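Local coordinates for glycosyl hydrolases family 2, sugar binding domain protein (Bacteroides uniformis str. 3978 T3 ii, PDB 6D1P) that is a beta-glucuronidase of a human gut bacterium, in all likelihood hydrolysing O-glycosyl bonds as other glycoside hydrolases of family 2 do, at residues H329-H334 against L363-Q368; L341-M346 against S369-R374; D183-G188 against D580-L585; S573-F578 against K597-R602. All blocks are in the same frame, centred on the assembly; numbering follows the deposited sequence. Where two conformers were deposited one is given.

Contact 1 is central: its centre lies about 11 Å from that of contact 2, 10 Å from contact 3 and 12 Å from contact 4, and it touches all three. Contacts 1 and 2 alternate along the chain, running from the loops after strands 321-329 and 360-362 onto helices 343-356 and 370-379. Contact 4 follows, where the chain leaves strand 572-574. All three fall within the TIM-barrel range, whereas contact 3 reaches back to the sugar-binding domain, tying residues 183-188 to 580-585. Asp333 of contact 1 and Asp580 of contact 3 share a sodium ion, and Arg602 of contact 4 pairs with Asp333. Barrel loops and the N-terminal domain thus converge on one polar, metal-containing junction.

Contact 1: residues H329-H334 against L363-Q368; sequences HRHEDH and LGHYQQ. With NA (sodium ion), chain C.
Gln368 reaches across to Arg330 and Glu332 with every part of its side chain. Its CG lies beside the backbone N (chi1 -63°) and the chain is extended from there, which carries the amide to Arg330. On the way CB and CG pass the Glu332 carboxylate, details that are doubtful since Glu332 was deposited in two conformers; Glu332 OE1 is in a salt bridge with Arg192. At the tip the amide acts in both directions: Gln368 OE1 accepts from Arg330 NH1 at 2.8 Å, while Gln368 NE2 donates to Arg330 O at 3.0 Å. OE1 sits at the guanidinium edge, yet amide and guanidinium planes stand 82° apart. An alanine here is likely to leave Arg330 NH1 and Arg330 O without these mates, with Glu349 still holding the other end of the guanidinium. Tyr366 OH makes the second link, accepting from Glu332 N at 2.9 Å and hydrogen-bonding His331 ND1 at 2.7 Å. These are loops at the carboxyl ends of parallel strands, the usual place for a TIM barrel's active-site loops. Strand 321-329 leads into one, strand 360-362 into the other; Leu363 leans on helix 370-379, and Arg330 on helix 343-356.

Contact 2: residues L341-M346 against S369-R374; sequences LTEEMM and SGIILR
Met346 lies across both Ile371 and Ile372, its side chain meeting each at roughly a right angle. The sulfur rests against both, Met346 SD being 3.8 Å from Ile371 CB and 3.7 Å from Ile372 CD1. The bend at the last torsion (chi3 -138°) carries Met346 CE onward to Ile371 CD1, at 3.8 Å, and beside Ser369 OG. Ile372 CD1 lies against Met346 CB and CG as well, so the thioether chain is touched along its whole length. In this way helix 343-356, the crossover of a beta-alpha-beta unit joining parallel strands 321-329 and 360-362 of the TIM barrel, packs its first turn on the start of helix 370-379. An alanine in place of Met346 would probably open a gap between the helices, over Ile371 and Ile372, and strip Ser369 of its thioether neighbour. Both helices are capped where they meet. Thr342 OG1 accepts from Met345 N at 3.2 Å, in a capping box whose return bond, from Thr342 N to Met345 SD, is weak; Ser369 OG accepts from Ile371 N at 3.0 Å. Beside this, Glu343 crosses Ile371 nearly perpendicularly, its CB 4.0 Å from Ile371 CD1, while its carboxylate reaches away to a salt bridge with Arg30.

Contact 3: residues D183-G188 against D580-L585; sequences DFNLYG and DFSTPL. With NA (sodium ion), chain C.
Asp183 and Thr583 make the tight end of this contact, where Thr583 OG1 donates to Asp183 OD1 at 2.7 Å. The hydroxyl approaches from above the carboxylate plane, 49° out of it. The same OG1, trans to the threonine's own nitrogen (chi1 169°), accepts from Leu585 N at 3.2 Å, closing an ST turn that fixes its rotation. Leu585 then closes over the aspartate backbone, CD1 3.6 Å from Asp183 CA. On the other flank Asp183 O meets the edge of the Phe581 ring in its plane, 3.1 Å from CE2, and the second carboxylate oxygen is held by Asn595. Pro584 CD packs on Phe184 O at 3.4 Å. Looser is the backbone link between Asn185 N and Ser582 O: a water accepts from the first at 2.9 Å and donates to the second at 2.7 Å. Tyr187 only brushes Ser582 with its OH, which goes on to Asp333. The contact joins the sugar-binding domain, in the loop between strands 162-169 and 194-199, to the TIM-barrel region, where strand 581-582 pairs antiparallel with strand 594-595; Val61 of the second subunit packs on Leu585, and Asp580 O, at the segment's start, binds sodium.

Contact 4: residues S573-F578 against K597-R602; sequences SLFWTF and KGVVQR
Thr577 N donates to Lys597 O at 3.0 Å, nearly straight (165°), although it comes from well above the carbonyl plane. The peptide before Thr577 is cis, which turns its N-H and the carbonyl of Trp576 to the same side, both facing Lys597. A water lies between the two carbonyls, 2.7 Å from Trp576 O and 3.0 Å from Lys597 O; more acceptors surround it than it has protons, so not all can be served at once. Thr577 O instead meets Gly598 CA at 3.1 Å, a CA-H...O contact with 164° at the hydrogen. Phe578 O is gripped twice, by Val599 N at 2.7 Å from above its plane and by Val600 N at 3.2 Å within it. A non-proline cis peptide after a tryptophan at the end of the last barrel strand recurs in clan A glycoside hydrolases, and this bond, just beyond strand 572-574, fits that pattern. Other polar groups find partners beyond the two segments: Phe575 O accepts from His329 ND1, Gly598 N donates to Asp580 OD1, and Lys597 NZ pairs with Asp516 and bonds Tyr487. On the way there Lys597 CD passes the edge of the indole, 3.8 Å from Trp576 CD1. Hydrophobic side chains close the other flank. With CG of Phe578 trans to its nitrogen (chi1 178°), the ring receives Val600 CG2 over one face in a CH-pi contact, 4.3 Å from its centroid, while Val599 CG2 touches both Phe578 and Phe575, whose ring stacks on Phe613 of helix 609-617.

Contact 1: residues H329-H334 against L363-Q368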
# COMPACT_ATOMS: atom_id res chain seq x y z
N HIS A 329 -31.89 2.51 4.01
CA HIS A 329 -30.85 2.61 2.99
C HIS A 329 -29.95 1.39 3.07
O HIS A 329 -29.93 0.66 4.07
CB HIS A 329 -29.93 3.84 3.14
CG HIS A 329 -30.62 5.16 3.25
ND1 HIS A 329 -31.33 5.54 4.37
CD2 HIS A 329 -30.61 6.24 2.43
CE1 HIS A 329 -31.77 6.78 4.21
NE2 HIS A 329 -31.34 7.22 3.04
N ARG A 330 -29.16 1.20 2.01
CA ARG A 330 -28.07 0.24 1.99
C ARG A 330 -26.92 0.84 1.20
O ARG A 330 -27.14 1.62 0.26
CB ARG A 330 -28.48 -1.11 1.37
CG ARG A 330 -28.64 -1.05 -0.14
CD ARG A 330 -29.00 -2.39 -0.77
NE ARG A 330 -27.99 -3.42 -0.56
CZ ARG A 330 -26.89 -3.57 -1.31
NH1 ARG A 330 -26.66 -2.74 -2.31
NH2 ARG A 330 -26.04 -4.55 -1.05
N HIS A 331 -25.70 0.51 1.60
CA HIS A 331 -24.50 0.85 0.84
C HIS A 331 -24.04 -0.38 0.08
O HIS A 331 -24.41 -1.51 0.42
CB HIS A 331 -23.38 1.34 1.76
CG HIS A 331 -23.25 2.83 1.85
ND1 HIS A 331 -23.00 3.62 0.75
CD2 HIS A 331 -23.33 3.67 2.91
CE1 HIS A 331 -22.94 4.89 1.12
NE2 HIS A 331 -23.13 4.95 2.43
N GLU A 332 -23.24 -0.17 -0.96
CA GLU A 332 -22.63 -1.31 -1.64
C GLU A 332 -21.32 -1.62 -0.92
O GLU A 332 -20.22 -1.22 -1.32
CB GLU A 332 -22.47 -1.04 -3.13
CG GLU A 332 -23.80 -1.32 -3.88
CD GLU A 332 -23.67 -1.33 -5.39
OE1 GLU A 332 -22.61 -0.86 -5.90
OE2 GLU A 332 -24.62 -1.79 -6.05
N ASP A 333 -21.47 -2.36 0.18
CA ASP A 333 -20.46 -2.57 1.20
C ASP A 333 -20.87 -3.81 1.99
O ASP A 333 -22.06 -3.98 2.31
CB ASP A 333 -20.37 -1.34 2.13
CG ASP A 333 -19.41 -1.54 3.30
OD1 ASP A 333 -18.24 -1.13 3.20
OD2 ASP A 333 -19.82 -2.10 4.34
N HIS A 334 -19.91 -4.69 2.26
CA HIS A 334 -20.19 -5.87 3.08
C HIS A 334 -18.87 -6.40 3.64
O HIS A 334 -17.80 -6.20 3.06
CB HIS A 334 -20.90 -6.96 2.28
CG HIS A 334 -21.50 -8.02 3.14
ND1 HIS A 334 -22.83 -8.00 3.52
CD2 HIS A 334 -20.95 -9.10 3.75
CE1 HIS A 334 -23.08 -9.04 4.30
NE2 HIS A 334 -21.96 -9.72 4.46
N LEU A 363 -30.88 3.95 -2.21
CA LEU A 363 -29.74 3.09 -2.52
C LEU A 363 -28.40 3.83 -2.33
O LEU A 363 -27.60 3.97 -3.25
CB LEU A 363 -29.86 2.56 -3.95
CG LEU A 363 -31.12 1.73 -4.24
CD1 LEU A 363 -31.15 1.29 -5.69
CD2 LEU A 363 -31.20 0.52 -3.30
N GLY A 364 -28.16 4.24 -1.09
CA GLY A 364 -26.94 4.97 -0.82
C GLY A 364 -26.91 6.26 -1.62
O GLY A 364 -27.95 6.85 -1.94
N HIS A 365 -25.70 6.67 -2.01
CA HIS A 365 -25.50 7.93 -2.69
C HIS A 365 -25.04 7.74 -4.13
O HIS A 365 -24.32 8.57 -4.68
CB HIS A 365 -24.51 8.80 -1.92
CG HIS A 365 -24.94 9.09 -0.51
ND1 HIS A 365 -26.19 9.57 -0.20
CD2 HIS A 365 -24.29 8.94 0.67
CE1 HIS A 365 -26.29 9.74 1.11
NE2 HIS A 365 -25.15 9.36 1.66
N TYR A 366 -25.48 6.66 -4.77
CA TYR A 366 -25.02 6.38 -6.13
C TYR A 366 -25.93 5.31 -6.73
O TYR A 366 -26.63 4.58 -6.01
CB TYR A 366 -23.55 5.92 -6.13
CG TYR A 366 -23.25 5.03 -4.95
CD1 TYR A 366 -23.60 3.68 -4.97
CD2 TYR A 366 -22.66 5.54 -3.80
CE1 TYR A 366 -23.34 2.85 -3.87
CE2 TYR A 366 -22.39 4.73 -2.69
CZ TYR A 366 -22.74 3.38 -2.74
OH TYR A 366 -22.50 2.58 -1.66
N GLN A 367 -25.95 5.26 -8.06
CA GLN A 367 -26.51 4.12 -8.76
C GLN A 367 -25.91 2.82 -8.24
O GLN A 367 -24.69 2.69 -8.10
CB GLN A 367 -26.25 4.26 -10.26
CG GLN A 367 -26.66 3.06 -11.09
CD GLN A 367 -26.52 3.31 -12.58
OE1 GLN A 367 -26.27 4.44 -13.03
NE2 GLN A 367 -26.68 2.24 -13.37
N GLN A 368 -26.77 1.84 -7.96
CA GLN A 368 -26.31 0.56 -7.44
C GLN A 368 -26.56 -0.53 -8.48
O GLN A 368 -27.22 -0.30 -9.50
CB GLN A 368 -26.99 0.24 -6.10
CG GLN A 368 -26.61 1.26 -5.04
CD GLN A 368 -26.82 0.80 -3.62
OE1 GLN A 368 -27.38 -0.26 -3.35
NE2 GLN A 368 -26.35 1.61 -2.68
NA NA C . -22.67 -2.81 4.95
O HOH W 1 -24.77 -1.41 3.72
O HOH W 2 -20.06 1.70 -0.02

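Contact 2: residues L341-M346 against S369-R374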
# COMPACT_ATOMS: atom_id res chain seq x y z
N LEU A 341 -19.68 -7.52 -3.70
CA LEU A 341 -20.78 -8.39 -3.35
C LEU A 341 -21.14 -9.26 -4.54
O LEU A 341 -21.18 -8.79 -5.68
CB LEU A 341 -22.00 -7.58 -2.92
CG LEU A 341 -21.95 -6.99 -1.50
CD1 LEU A 341 -20.87 -5.92 -1.37
CD2 LEU A 341 -23.33 -6.46 -1.06
N THR A 342 -21.38 -10.54 -4.26
CA THR A 342 -21.93 -11.48 -5.22
C THR A 342 -23.46 -11.33 -5.29
O THR A 342 -24.10 -10.76 -4.41
CB THR A 342 -21.56 -12.91 -4.84
OG1 THR A 342 -22.17 -13.25 -3.58
CG2 THR A 342 -20.03 -13.06 -4.73
N GLU A 343 -24.03 -11.85 -6.38
CA GLU A 343 -25.48 -11.86 -6.51
C GLU A 343 -26.13 -12.57 -5.33
O GLU A 343 -27.13 -12.09 -4.78
CB GLU A 343 -25.90 -12.52 -7.82
CG GLU A 343 -27.36 -12.92 -7.83
CD GLU A 343 -27.86 -13.40 -9.19
OE1 GLU A 343 -27.05 -13.45 -10.15
OE2 GLU A 343 -29.07 -13.72 -9.29
N GLU A 344 -25.58 -13.72 -4.93
CA GLU A 344 -26.13 -14.45 -3.80
C GLU A 344 -26.14 -13.59 -2.54
O GLU A 344 -27.11 -13.60 -1.78
CB GLU A 344 -25.35 -15.75 -3.57
CG GLU A 344 -26.12 -16.82 -2.77
CD GLU A 344 -27.65 -16.82 -3.06
OE1 GLU A 344 -28.44 -16.58 -2.10
OE2 GLU A 344 -28.05 -17.03 -4.24
N MET A 345 -25.06 -12.84 -2.30
CA MET A 345 -25.04 -11.96 -1.14
C MET A 345 -26.15 -10.92 -1.20
O MET A 345 -26.79 -10.61 -0.19
CB MET A 345 -23.68 -11.29 -1.02
CG MET A 345 -22.62 -12.24 -0.52
SD MET A 345 -20.97 -11.60 -0.78
CE MET A 345 -20.91 -10.32 0.48
N MET A 346 -26.41 -10.38 -2.39
CA MET A 346 -27.44 -9.36 -2.52
C MET A 346 -28.84 -9.95 -2.30
O MET A 346 -29.68 -9.31 -1.65
CB MET A 346 -27.34 -8.69 -3.89
CG MET A 346 -25.98 -8.03 -4.16
SD MET A 346 -25.99 -7.14 -5.74
CE MET A 346 -24.37 -7.59 -6.40
N SER A 369 -25.98 -1.71 -8.22
CA SER A 369 -26.08 -2.87 -9.12
C SER A 369 -27.51 -3.12 -9.60
O SER A 369 -28.46 -3.10 -8.82
CB SER A 369 -25.57 -4.13 -8.41
OG SER A 369 -25.95 -5.30 -9.11
N GLY A 370 -27.64 -3.41 -10.90
CA GLY A 370 -28.93 -3.79 -11.46
C GLY A 370 -29.56 -4.97 -10.74
O GLY A 370 -30.79 -5.10 -10.75
N ILE A 371 -28.75 -5.82 -10.11
CA ILE A 371 -29.27 -6.93 -9.32
C ILE A 371 -30.13 -6.42 -8.18
O ILE A 371 -31.15 -7.03 -7.82
CB ILE A 371 -28.12 -7.82 -8.80
CG1 ILE A 371 -27.28 -8.30 -9.98
CG2 ILE A 371 -28.66 -9.00 -8.03
CD1 ILE A 371 -25.97 -8.91 -9.58
N ILE A 372 -29.74 -5.29 -7.59
CA ILE A 372 -30.53 -4.72 -6.50
C ILE A 372 -31.86 -4.20 -7.02
O ILE A 372 -32.91 -4.37 -6.38
CB ILE A 372 -29.73 -3.61 -5.80
CG1 ILE A 372 -28.39 -4.16 -5.27
CG2 ILE A 372 -30.58 -2.96 -4.72
CD1 ILE A 372 -28.53 -5.06 -4.09
N LEU A 373 -31.85 -3.56 -8.19
CA LEU A 373 -33.07 -3.04 -8.78
C LEU A 373 -34.05 -4.17 -9.10
O LEU A 373 -35.23 -4.10 -8.75
CB LEU A 373 -32.74 -2.24 -10.04
CG LEU A 373 -32.20 -0.81 -9.87
CD1 LEU A 373 -33.36 0.06 -9.44
CD2 LEU A 373 -31.02 -0.68 -8.87
N ARG A 374 -33.55 -5.24 -9.74
CA ARG A 374 -34.40 -6.40 -9.99
C ARG A 374 -34.96 -6.95 -8.69
O ARG A 374 -36.15 -7.28 -8.61
CB ARG A 374 -33.61 -7.47 -10.74
CG ARG A 374 -33.36 -7.13 -12.18
CD ARG A 374 -32.23 -7.98 -12.75
NE ARG A 374 -31.26 -7.13 -13.41
CZ ARG A 374 -29.97 -7.43 -13.58
NH1 ARG A 374 -29.49 -8.59 -13.14
NH2 ARG A 374 -29.18 -6.55 -14.18

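Contact 3: residues D183-G188 against D580-L585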
# COMPACT_ATOMS: atom_id res chain seq x y z
N ASP A 183 -19.18 10.23 3.59
CA ASP A 183 -19.13 9.26 4.69
C ASP A 183 -19.23 7.81 4.20
O ASP A 183 -19.93 6.96 4.78
CB ASP A 183 -20.24 9.61 5.68
CG ASP A 183 -20.16 8.83 6.98
OD1 ASP A 183 -19.05 8.64 7.52
OD2 ASP A 183 -21.24 8.44 7.49
N PHE A 184 -18.53 7.48 3.11
CA PHE A 184 -18.39 6.11 2.64
C PHE A 184 -17.09 6.04 1.84
O PHE A 184 -16.51 7.07 1.48
CB PHE A 184 -19.61 5.67 1.81
CG PHE A 184 -19.85 6.50 0.56
CD1 PHE A 184 -20.59 7.68 0.62
CD2 PHE A 184 -19.37 6.08 -0.66
CE1 PHE A 184 -20.84 8.44 -0.53
CE2 PHE A 184 -19.60 6.84 -1.83
CZ PHE A 184 -20.34 8.03 -1.75
N ASN A 185 -16.62 4.81 1.59
CA ASN A 185 -15.39 4.64 0.80
C ASN A 185 -15.71 4.80 -0.68
O ASN A 185 -16.76 4.34 -1.14
CB ASN A 185 -14.74 3.28 1.02
CG ASN A 185 -14.34 3.03 2.46
OD1 ASN A 185 -14.96 2.22 3.16
ND2 ASN A 185 -13.28 3.70 2.91
N LEU A 186 -14.81 5.48 -1.41
CA LEU A 186 -14.79 5.46 -2.87
C LEU A 186 -13.98 4.24 -3.26
O LEU A 186 -12.76 4.30 -3.46
CB LEU A 186 -14.19 6.74 -3.45
CG LEU A 186 -15.06 8.00 -3.63
CD1 LEU A 186 -15.78 8.41 -2.35
CD2 LEU A 186 -14.21 9.18 -4.16
N TYR A 187 -14.68 3.11 -3.37
CA TYR A 187 -14.05 1.81 -3.56
C TYR A 187 -13.37 1.70 -4.92
O TYR A 187 -13.78 2.33 -5.90
CB TYR A 187 -15.10 0.71 -3.41
CG TYR A 187 -15.41 0.34 -1.98
CD1 TYR A 187 -14.39 -0.00 -1.11
CD2 TYR A 187 -16.72 0.33 -1.50
CE1 TYR A 187 -14.65 -0.37 0.20
CE2 TYR A 187 -17.01 -0.04 -0.18
CZ TYR A 187 -15.95 -0.38 0.67
OH TYR A 187 -16.18 -0.76 1.98
N GLY A 188 -12.34 0.87 -4.99
CA GLY A 188 -11.62 0.62 -6.23
C GLY A 188 -11.77 -0.82 -6.68
O GLY A 188 -11.94 -1.73 -5.87
N ASP A 580 -24.47 -1.82 9.19
CA ASP A 580 -23.16 -1.25 9.45
C ASP A 580 -22.30 -1.32 8.20
O ASP A 580 -22.25 -2.36 7.54
CB ASP A 580 -22.47 -2.01 10.58
CG ASP A 580 -23.06 -1.71 11.94
OD1 ASP A 580 -24.05 -0.95 12.00
OD2 ASP A 580 -22.53 -2.25 12.96
N PHE A 581 -21.63 -0.23 7.87
CA PHE A 581 -20.83 -0.19 6.66
C PHE A 581 -19.56 0.60 6.93
O PHE A 581 -19.49 1.40 7.88
CB PHE A 581 -21.61 0.42 5.49
CG PHE A 581 -21.84 1.89 5.65
CD1 PHE A 581 -22.94 2.35 6.35
CD2 PHE A 581 -20.93 2.82 5.12
CE1 PHE A 581 -23.16 3.70 6.51
CE2 PHE A 581 -21.14 4.16 5.28
CZ PHE A 581 -22.26 4.62 5.97
N SER A 582 -18.55 0.38 6.11
CA SER A 582 -17.27 1.03 6.32
C SER A 582 -17.28 2.47 5.82
O SER A 582 -17.83 2.78 4.75
CB SER A 582 -16.15 0.28 5.61
OG SER A 582 -14.91 0.97 5.75
N THR A 583 -16.66 3.36 6.59
CA THR A 583 -16.50 4.73 6.19
C THR A 583 -15.09 5.18 6.54
O THR A 583 -14.58 4.83 7.61
CB THR A 583 -17.51 5.65 6.87
OG1 THR A 583 -17.13 7.01 6.61
CG2 THR A 583 -17.53 5.40 8.36
N PRO A 584 -14.44 5.95 5.66
CA PRO A 584 -13.06 6.37 5.95
C PRO A 584 -13.00 7.45 7.00
O PRO A 584 -11.90 7.74 7.50
CB PRO A 584 -12.55 6.89 4.59
CG PRO A 584 -13.81 7.36 3.90
CD PRO A 584 -14.93 6.48 4.38
N LEU A 585 -14.15 8.03 7.36
CA LEU A 585 -14.20 9.25 8.17
C LEU A 585 -14.18 8.99 9.66
O LEU A 585 -13.98 9.94 10.43
CB LEU A 585 -15.47 10.04 7.83
CG LEU A 585 -15.67 10.44 6.38
CD1 LEU A 585 -16.81 11.41 6.33
CD2 LEU A 585 -14.38 11.05 5.77
NA NA C . -22.67 -2.81 4.95
O HOH W 3 -17.95 2.32 2.13
O HOH W 1 -24.77 -1.41 3.72

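Contact 4: residues S573-F578 against K597-R602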
# COMPACT_ATOMS: atom_id res chain seq x y z
N SER A 573 -40.52 7.90 5.61
CA SER A 573 -39.12 8.16 5.91
C SER A 573 -38.27 6.97 5.50
O SER A 573 -38.77 5.88 5.20
CB SER A 573 -38.91 8.45 7.38
OG SER A 573 -39.12 7.27 8.12
N LEU A 574 -36.94 7.19 5.49
CA LEU A 574 -35.94 6.14 5.35
C LEU A 574 -34.94 6.31 6.47
O LEU A 574 -34.20 7.31 6.51
CB LEU A 574 -35.23 6.22 3.99
CG LEU A 574 -36.17 6.40 2.80
CD1 LEU A 574 -36.17 7.86 2.31
CD2 LEU A 574 -35.80 5.45 1.68
N PHE A 575 -34.89 5.37 7.41
CA PHE A 575 -33.86 5.47 8.42
C PHE A 575 -32.51 5.12 7.80
O PHE A 575 -32.43 4.44 6.78
CB PHE A 575 -34.17 4.61 9.65
CG PHE A 575 -33.97 3.13 9.46
CD1 PHE A 575 -35.03 2.31 9.05
CD2 PHE A 575 -32.75 2.52 9.77
CE1 PHE A 575 -34.87 0.93 8.92
CE2 PHE A 575 -32.56 1.15 9.62
CZ PHE A 575 -33.62 0.34 9.21
N TRP A 576 -31.45 5.69 8.38
CA TRP A 576 -30.08 5.43 7.96
C TRP A 576 -29.42 4.68 9.11
O TRP A 576 -29.17 5.26 10.17
CB TRP A 576 -29.33 6.72 7.63
CG TRP A 576 -27.91 6.52 7.15
CD1 TRP A 576 -26.82 6.23 7.91
CD2 TRP A 576 -27.45 6.58 5.79
NE1 TRP A 576 -25.71 6.09 7.11
CE2 TRP A 576 -26.07 6.30 5.81
CE3 TRP A 576 -28.08 6.85 4.57
CZ2 TRP A 576 -25.28 6.30 4.65
CZ3 TRP A 576 -27.31 6.84 3.41
CH2 TRP A 576 -25.92 6.56 3.46
N THR A 577 -29.14 3.40 8.91
CA THR A 577 -29.21 2.71 7.63
C THR A 577 -29.44 1.25 7.98
O THR A 577 -29.47 0.90 9.17
CB THR A 577 -27.90 2.90 6.78
OG1 THR A 577 -28.05 2.31 5.48
CG2 THR A 577 -26.67 2.30 7.48
N PHE A 578 -29.60 0.38 6.97
CA PHE A 578 -29.92 -1.01 7.29
C PHE A 578 -28.76 -1.71 7.99
O PHE A 578 -28.96 -2.38 9.01
CB PHE A 578 -30.31 -1.78 6.02
CG PHE A 578 -30.61 -3.23 6.28
CD1 PHE A 578 -31.71 -3.61 7.06
CD2 PHE A 578 -29.79 -4.23 5.76
CE1 PHE A 578 -31.98 -4.97 7.32
CE2 PHE A 578 -30.05 -5.58 5.99
CZ PHE A 578 -31.15 -5.96 6.78
N LYS A 597 -24.61 2.74 12.30
CA LYS A 597 -26.03 3.06 12.35
C LYS A 597 -26.91 1.97 11.75
O LYS A 597 -28.11 2.22 11.52
CB LYS A 597 -26.28 4.38 11.63
CG LYS A 597 -25.76 5.59 12.38
CD LYS A 597 -26.00 6.87 11.54
CE LYS A 597 -25.49 8.11 12.25
NZ LYS A 597 -24.00 8.20 12.31
N GLY A 598 -26.37 0.79 11.47
CA GLY A 598 -27.19 -0.28 10.95
C GLY A 598 -28.07 -0.89 12.03
O GLY A 598 -27.85 -0.71 13.22
N VAL A 599 -29.11 -1.61 11.61
CA VAL A 599 -29.78 -2.51 12.55
C VAL A 599 -29.26 -3.93 12.43
O VAL A 599 -29.73 -4.83 13.14
CB VAL A 599 -31.32 -2.46 12.41
CG1 VAL A 599 -31.85 -1.17 13.01
CG2 VAL A 599 -31.77 -2.60 10.96
N VAL A 600 -28.28 -4.16 11.55
CA VAL A 600 -27.57 -5.43 11.46
C VAL A 600 -26.10 -5.11 11.26
O VAL A 600 -25.74 -4.05 10.71
CB VAL A 600 -28.07 -6.35 10.32
CG1 VAL A 600 -29.60 -6.52 10.34
CG2 VAL A 600 -27.62 -5.83 8.97
N GLN A 601 -25.24 -6.03 11.69
CA GLN A 601 -23.80 -5.87 11.60
C GLN A 601 -23.35 -5.93 10.14
O GLN A 601 -24.12 -6.30 9.25
CB GLN A 601 -23.09 -6.96 12.40
CG GLN A 601 -23.20 -6.79 13.89
CD GLN A 601 -22.36 -7.79 14.63
OE1 GLN A 601 -21.17 -7.98 14.31
NE2 GLN A 601 -22.96 -8.44 15.63
N ARG A 602 -22.08 -5.61 9.92
CA ARG A 602 -21.58 -5.51 8.56
C ARG A 602 -21.58 -6.86 7.84
O ARG A 602 -21.58 -6.88 6.60
CB ARG A 602 -20.18 -4.91 8.58
CG ARG A 602 -19.66 -4.49 7.22
CD ARG A 602 -18.47 -3.56 7.35
NE ARG A 602 -18.02 -3.15 6.04
CZ ARG A 602 -16.87 -3.53 5.49
NH1 ARG A 602 -16.02 -4.33 6.14
NH2 ARG A 602 -16.57 -3.09 4.28
O HOH W 4 -29.82 4.34 12.67